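Local atomic coordinates of cytochrome P450 (Novosphingobium aromaticivorans, PDB entry 3OFT), a protein that belongs to the cytochrome P450 family and holds a protoporphyrin IX haem with its iron in a largely helical fold. Residues S138-A141 with E142-L146; A28-K31 with T32-D35. All coordinates share one frame; numbering follows the deposited sequence.

Contact 1 of 2, residues S138-A141 with E142-L146; sequences SDFA and EILPL
The junction between helix 136-141 and helix 144-152 turns on the carbonyl oxygen of Phe-140, which takes two backbone N-H groups. Leu-144 N gives the straighter bond, with Leu-144 N to Phe-140 O at 2.9 Å and an angle of 165° at the hydrogen. It arrives nearly along the C=O axis. Ile-143 N donates to the same oxygen from above the carbonyl plane, at 3.0 Å from Phe-140 O. The two bonds together grip one polar atom at the point where the chain changes course.

The side chains of Phe-140 and Leu-144 lie alongside each other and point the same way. CG of each is anti to its own backbone N (chi1 -166° and -173°), which sends both groups along the same flank. Leu-144 CD2 lies 3.9 Å from Phe-140 CE2, oblique to the ring. In this helical P450 fold the pair is buried against helix 107-128, where Phe-140 meets Leu-124 and Leu-128 and Leu-144 meets Val-120. Trp-362 meets the Phe-140 ring edge-to-face.

Pro-145 sets its ring against the oxygen of the next carbonyl, with CD ahead of Ala-141 O at 2.9 Å. Its ring nitrogen has no hydrogen to give that oxygen. The proline ring packs on Leu-236, Val-239 and Ala-240 of helix 221-252. On a more open flank, Ile-143 lays CG1 3.5 Å from Ser-138 O and also close to Asp-139 O. Glu-142 runs its extended chain back beside the first helix, with OE2 4.2 Å from Ser-138 CA, a contact without a hydrogen bond.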
ATOM      1  N   SER A 138      12.703  10.851   1.680  1.00 10.48           N
ATOM      2  CA  SER A 138      12.309  11.805   2.700  1.00 13.23           C
ATOM      3  C   SER A 138      11.832  13.137   2.102  1.00 12.86           C
ATOM      4  O   SER A 138      11.002  13.801   2.706  1.00 13.05           O
ATOM      5  CB  SER A 138      13.415  12.007   3.758  1.00 13.79           C
ATOM      6  OG  SER A 138      14.605  12.372   3.126  1.00 20.06           O
ATOM      7  N   ASP A 139      12.328  13.519   0.917  1.00 11.49           N
ATOM      8  CA  ASP A 139      11.971  14.826   0.304  1.00 12.32           C
ATOM      9  C   ASP A 139      10.724  14.772  -0.577  1.00 11.55           C
ATOM     10  O   ASP A 139      10.092  15.808  -0.834  1.00 11.51           O
ATOM     11  CB  ASP A 139      13.132  15.388  -0.558  1.00 13.24           C
ATOM     12  CG  ASP A 139      14.422  15.583   0.228  1.00 17.54           C
ATOM     13  OD1 ASP A 139      14.329  15.784   1.450  1.00 19.12           O
ATOM     14  OD2 ASP A 139      15.522  15.529  -0.364  1.00 20.19           O
ATOM     15  N   PHE A 140      10.382  13.587  -1.086  1.00  9.86           N
ATOM     16  CA  PHE A 140       9.245  13.512  -1.999  1.00  9.53           C
ATOM     17  C   PHE A 140       8.274  12.404  -1.603  1.00  9.42           C
ATOM     18  O   PHE A 140       7.098  12.682  -1.398  1.00 10.25           O
ATOM     19  CB  PHE A 140       9.704  13.335  -3.468  1.00  8.72           C
ATOM     20  CG  PHE A 140       8.604  13.584  -4.477  1.00  8.17           C
ATOM     21  CD1 PHE A 140       8.486  14.817  -5.102  1.00  6.82           C
ATOM     22  CD2 PHE A 140       7.655  12.573  -4.770  1.00  8.83           C
ATOM     23  CE1 PHE A 140       7.461  15.046  -6.053  1.00  9.69           C
ATOM     24  CE2 PHE A 140       6.644  12.783  -5.699  1.00  8.41           C
ATOM     25  CZ  PHE A 140       6.513  14.005  -6.325  1.00  8.70           C
ATOM     26  N   ALA A 141       8.745  11.155  -1.564  1.00  9.39           N
ATOM     27  CA  ALA A 141       7.824  10.012  -1.455  1.00 11.03           C
ATOM     28  C   ALA A 141       6.996  10.069  -0.194  1.00 11.63           C
ATOM     29  O   ALA A 141       5.818   9.750  -0.225  1.00 11.67           O
ATOM     30  CB  ALA A 141       8.608   8.635  -1.522  1.00  9.89           C
ATOM     31  N   GLU A 142       7.628  10.440   0.920  1.00 13.20           N
ATOM     32  CA  GLU A 142       6.936  10.499   2.205  1.00 14.94           C
ATOM     33  C   GLU A 142       6.189  11.814   2.419  1.00 14.85           C
ATOM     34  O   GLU A 142       5.595  11.981   3.471  1.00 16.31           O
ATOM     35  CB  GLU A 142       7.889  10.219   3.394  1.00 16.09           C
ATOM     36  CG  GLU A 142       8.090   8.700   3.594  1.00 22.03           C
ATOM     37  CD  GLU A 142       9.285   8.255   4.474  1.00 30.12           C
ATOM     38  OE1 GLU A 142       9.414   7.013   4.619  1.00 35.02           O
ATOM     39  OE2 GLU A 142      10.084   9.084   4.977  1.00 30.97           O
ATOM     40  N   ILE A 143       6.252  12.736   1.460  1.00 13.75           N
ATOM     41  CA  ILE A 143       5.614  14.035   1.598  1.00 12.77           C
ATOM     42  C   ILE A 143       4.345  14.047   0.743  1.00 13.12           C
ATOM     43  O   ILE A 143       3.285  14.514   1.171  1.00 12.45           O
ATOM     44  CB  ILE A 143       6.578  15.170   1.148  1.00 13.04           C
ATOM     45  CG1 ILE A 143       7.849  15.189   2.005  1.00 15.19           C
ATOM     46  CG2 ILE A 143       5.895  16.563   1.120  1.00 13.66           C
ATOM     47  CD1 ILE A 143       7.593  15.500   3.482  1.00 20.02           C
ATOM     48  N   LEU A 144       4.459  13.523  -0.475  1.00 11.99           N
ATOM     49  CA  LEU A 144       3.347  13.606  -1.416  1.00 12.21           C
ATOM     50  C   LEU A 144       2.006  13.026  -0.912  1.00 11.42           C
ATOM     51  O   LEU A 144       0.966  13.672  -1.099  1.00 11.36           O
ATOM     52  CB  LEU A 144       3.719  13.003  -2.767  1.00 11.69           C
ATOM     53  CG  LEU A 144       2.648  13.214  -3.859  1.00 13.55           C
ATOM     54  CD1 LEU A 144       2.663  14.651  -4.370  1.00 13.69           C
ATOM     55  CD2 LEU A 144       2.848  12.252  -5.017  1.00 17.38           C
ATOM     56  N   PRO A 145       2.006  11.809  -0.320  1.00 11.46           N
ATOM     57  CA  PRO A 145       0.705  11.216   0.042  1.00 11.10           C
ATOM     58  C   PRO A 145      -0.060  12.039   1.077  1.00 11.32           C
ATOM     59  O   PRO A 145      -1.277  12.131   0.988  1.00 11.16           O
ATOM     60  CB  PRO A 145       1.090   9.840   0.623  1.00  9.54           C
ATOM     61  CG  PRO A 145       2.432   9.522  -0.050  1.00 11.04           C
ATOM     62  CD  PRO A 145       3.112  10.864  -0.058  1.00 11.25           C
ATOM     63  N   LEU A 146       0.638  12.636   2.041  1.00 11.30           N
ATOM     64  CA  LEU A 146      -0.059  13.504   2.996  1.00 12.83           C
ATOM     65  C   LEU A 146      -0.588  14.756   2.320  1.00 12.52           C
ATOM     66  O   LEU A 146      -1.726  15.120   2.585  1.00 12.76           O
ATOM     67  CB  LEU A 146       0.804  13.867   4.208  1.00 13.50           C
ATOM     68  CG  LEU A 146       0.028  14.704   5.256  1.00 17.49           C
ATOM     69  CD1 LEU A 146      -1.134  13.901   5.916  1.00 18.48           C
ATOM     70  CD2 LEU A 146       0.972  15.255   6.343  1.00 19.97           C
TER

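Contact 2 of 2, residues A28-K31 with T32-D35; sequences AAWK and TLLD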
ATOM      1  N   ALA A  28      14.190  -9.568  -4.041  1.00 12.88           N
ATOM      2  CA  ALA A  28      15.032 -10.754  -3.972  1.00 12.77           C
ATOM      3  C   ALA A  28      14.867 -11.448  -2.584  1.00 12.53           C
ATOM      4  O   ALA A  28      14.835 -12.683  -2.504  1.00 12.84           O
ATOM      5  CB  ALA A  28      16.491 -10.364  -4.210  1.00 13.50           C
ATOM      6  N   ALA A  29      14.791 -10.663  -1.508  1.00 12.51           N
ATOM      7  CA  ALA A  29      14.655 -11.238  -0.136  1.00 12.20           C
ATOM      8  C   ALA A  29      13.428 -12.157   0.024  1.00 12.27           C
ATOM      9  O   ALA A  29      13.523 -13.234   0.614  1.00 12.94           O
ATOM     10  CB  ALA A  29      14.666 -10.140   0.932  1.00 11.01           C
ATOM     11  N   TRP A  30      12.279 -11.718  -0.485  1.00 11.67           N
ATOM     12  CA  TRP A  30      11.054 -12.508  -0.484  1.00 10.75           C
ATOM     13  C   TRP A  30      11.096 -13.674  -1.453  1.00 11.51           C
ATOM     14  O   TRP A  30      10.637 -14.778  -1.137  1.00 11.28           O
ATOM     15  CB  TRP A  30       9.879 -11.585  -0.817  1.00 10.06           C
ATOM     16  CG  TRP A  30       9.361 -10.963   0.425  1.00 10.84           C
ATOM     17  CD1 TRP A  30       9.620  -9.691   0.916  1.00 12.16           C
ATOM     18  CD2 TRP A  30       8.544 -11.614   1.388  1.00 11.61           C
ATOM     19  NE1 TRP A  30       8.973  -9.530   2.136  1.00 11.69           N
ATOM     20  CE2 TRP A  30       8.303 -10.691   2.441  1.00 13.55           C
ATOM     21  CE3 TRP A  30       7.977 -12.901   1.462  1.00 10.61           C
ATOM     22  CZ2 TRP A  30       7.482 -11.008   3.551  1.00 10.71           C
ATOM     23  CZ3 TRP A  30       7.190 -13.220   2.576  1.00 12.03           C
ATOM     24  CH2 TRP A  30       6.944 -12.279   3.593  1.00 12.35           C
ATOM     25  N   LYS A  31      11.668 -13.436  -2.628  1.00 11.34           N
ATOM     26  CA  LYS A  31      11.742 -14.487  -3.641  1.00 13.48           C
ATOM     27  C   LYS A  31      12.589 -15.711  -3.266  1.00 14.17           C
ATOM     28  O   LYS A  31      12.439 -16.761  -3.896  1.00 14.04           O
ATOM     29  CB  LYS A  31      12.187 -13.923  -5.009  1.00 13.71           C
ATOM     30  CG  LYS A  31      11.024 -13.208  -5.720  1.00 16.32           C
ATOM     31  CD  LYS A  31      11.410 -12.669  -7.097  1.00 19.76           C
ATOM     32  CE  LYS A  31      11.560 -13.797  -8.118  1.00 22.73           C
ATOM     33  NZ  LYS A  31      11.147 -13.364  -9.513  1.00 22.80           N
ATOM     34  N   THR A  32      13.435 -15.592  -2.247  1.00 14.09           N
ATOM     35  CA  THR A  32      14.151 -16.761  -1.710  1.00 15.03           C
ATOM     36  C   THR A  32      13.166 -17.878  -1.346  1.00 15.47           C
ATOM     37  O   THR A  32      13.507 -19.077  -1.451  1.00 13.97           O
ATOM     38  CB  THR A  32      14.967 -16.444  -0.462  1.00 15.77           C
ATOM     39  OG1 THR A  32      14.087 -15.971   0.577  1.00 16.30           O
ATOM     40  CG2 THR A  32      16.002 -15.390  -0.761  1.00 15.43           C
ATOM     41  N   LEU A  33      11.944 -17.499  -0.958  1.00 13.58           N
ATOM     42  CA  LEU A  33      10.945 -18.485  -0.557  1.00 13.84           C
ATOM     43  C   LEU A  33      10.395 -19.327  -1.709  1.00 13.69           C
ATOM     44  O   LEU A  33       9.806 -20.368  -1.476  1.00 14.66           O
ATOM     45  CB  LEU A  33       9.766 -17.834   0.211  1.00 13.98           C
ATOM     46  CG  LEU A  33      10.031 -17.284   1.618  1.00 14.09           C
ATOM     47  CD1 LEU A  33       8.714 -16.704   2.182  1.00 13.49           C
ATOM     48  CD2 LEU A  33      10.554 -18.395   2.537  1.00 14.56           C
ATOM     49  N   LEU A  34      10.530 -18.854  -2.946  1.00 14.05           N
ATOM     50  CA  LEU A  34      10.088 -19.637  -4.093  1.00 16.68           C
ATOM     51  C   LEU A  34      10.898 -20.942  -4.278  1.00 18.02           C
ATOM     52  O   LEU A  34      10.448 -21.883  -4.999  1.00 18.82           O
ATOM     53  CB  LEU A  34      10.217 -18.788  -5.351  1.00 16.17           C
ATOM     54  CG  LEU A  34       9.005 -17.976  -5.836  1.00 18.55           C
ATOM     55  CD1 LEU A  34       7.795 -17.895  -4.975  1.00 14.01           C
ATOM     56  CD2 LEU A  34       9.359 -16.637  -6.606  1.00 16.31           C
ATOM     57  N   ASP A  35      12.059 -20.998  -3.636  1.00 19.59           N
ATOM     58  CA  ASP A  35      12.907 -22.213  -3.657  1.00 22.06           C
ATOM     59  C   ASP A  35      12.479 -23.312  -2.675  1.00 22.00           C
ATOM     60  O   ASP A  35      13.090 -24.401  -2.637  1.00 22.88           O
ATOM     61  CB  ASP A  35      14.376 -21.864  -3.406  1.00 22.97           C
ATOM     62  CG  ASP A  35      14.933 -20.882  -4.425  1.00 29.79           C
ATOM     63  OD1 ASP A  35      15.973 -20.244  -4.124  1.00 34.50           O
ATOM     64  OD2 ASP A  35      14.322 -20.722  -5.508  1.00 33.59           O
TER
HETATM   65  O   HOH W   1      13.529 -17.465  -6.302  1.00 29.78           O
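Trp-30 overlaps Leu-33 with the six-membered part of its indole. Leu-33 CD1 lies 3.8 Å from Trp-30 CZ3 and almost as close to CE3, in an oblique approach. The two side chains run side by side in the same direction. They are buried together against Leu-310 of helix 309-312 and Ile-50 of strand 48-51.

Lys-31 and Leu-34 cross at a slant on another side of the turn. Leu-34 CD2 is 3.9 Å from both CG and CE of Lys-31, so the aliphatic part of the lysine does the touching. The lysine chain bends at chi3 (73°), and its NZ forms a salt bridge with Glu-322 and a hydrogen bond with Leu-313 O.

In the backbone that carries these pairs, the end of helix 26-31 tightens into a 3-10 turn. Thr-32 N reaches Ala-28 O only weakly, at 3.2 Å. After it each N-H bonds to the carbonyl three residues earlier: Leu-33 N to Trp-30 O and Leu-34 N to Lys-31 O are each 3.0 Å. Thr-32 OG1 stands between its backbone N and carbonyl carbon (chi1 61°) and donates to Ala-29 O at 2.8 Å, tilted 30° from the carbonyl plane. Its methyl CG2 rests 3.4 Å from Ala-28 O.

A water donates to Lys-31 O at 2.7 Å and, weakly, to Asp-35 OD2. Lys-31 O thus accepts two hydrogen bonds, from Leu-34 N and from the water. The threonine hydroxyl and this water therefore supply bonds to two carbonyls at the helix end, where the regular helical pattern gives way.

Contact 2 comes first along the chain and contact 1 follows it. Their centres are 29 Å apart and their nearest atoms about 17 Å apart, so they do not touch. Contact 1 is the nearer to the haem, with the Pro-145 side chain about 8 Å from it and about 12 Å from (2R,5R)-hexane-2,5-diol. In contact 2 the Trp-30 side chain is about 10 Å from the diol and about 13 Å from the haem. Contact 1 packs among helices 107-128 and 221-252. Contact 2 packs on strands 48-51 and 303-307 and on helix 309-312. Both are helix ends, but 138-146 leads into a second helix and 28-35 into a loop.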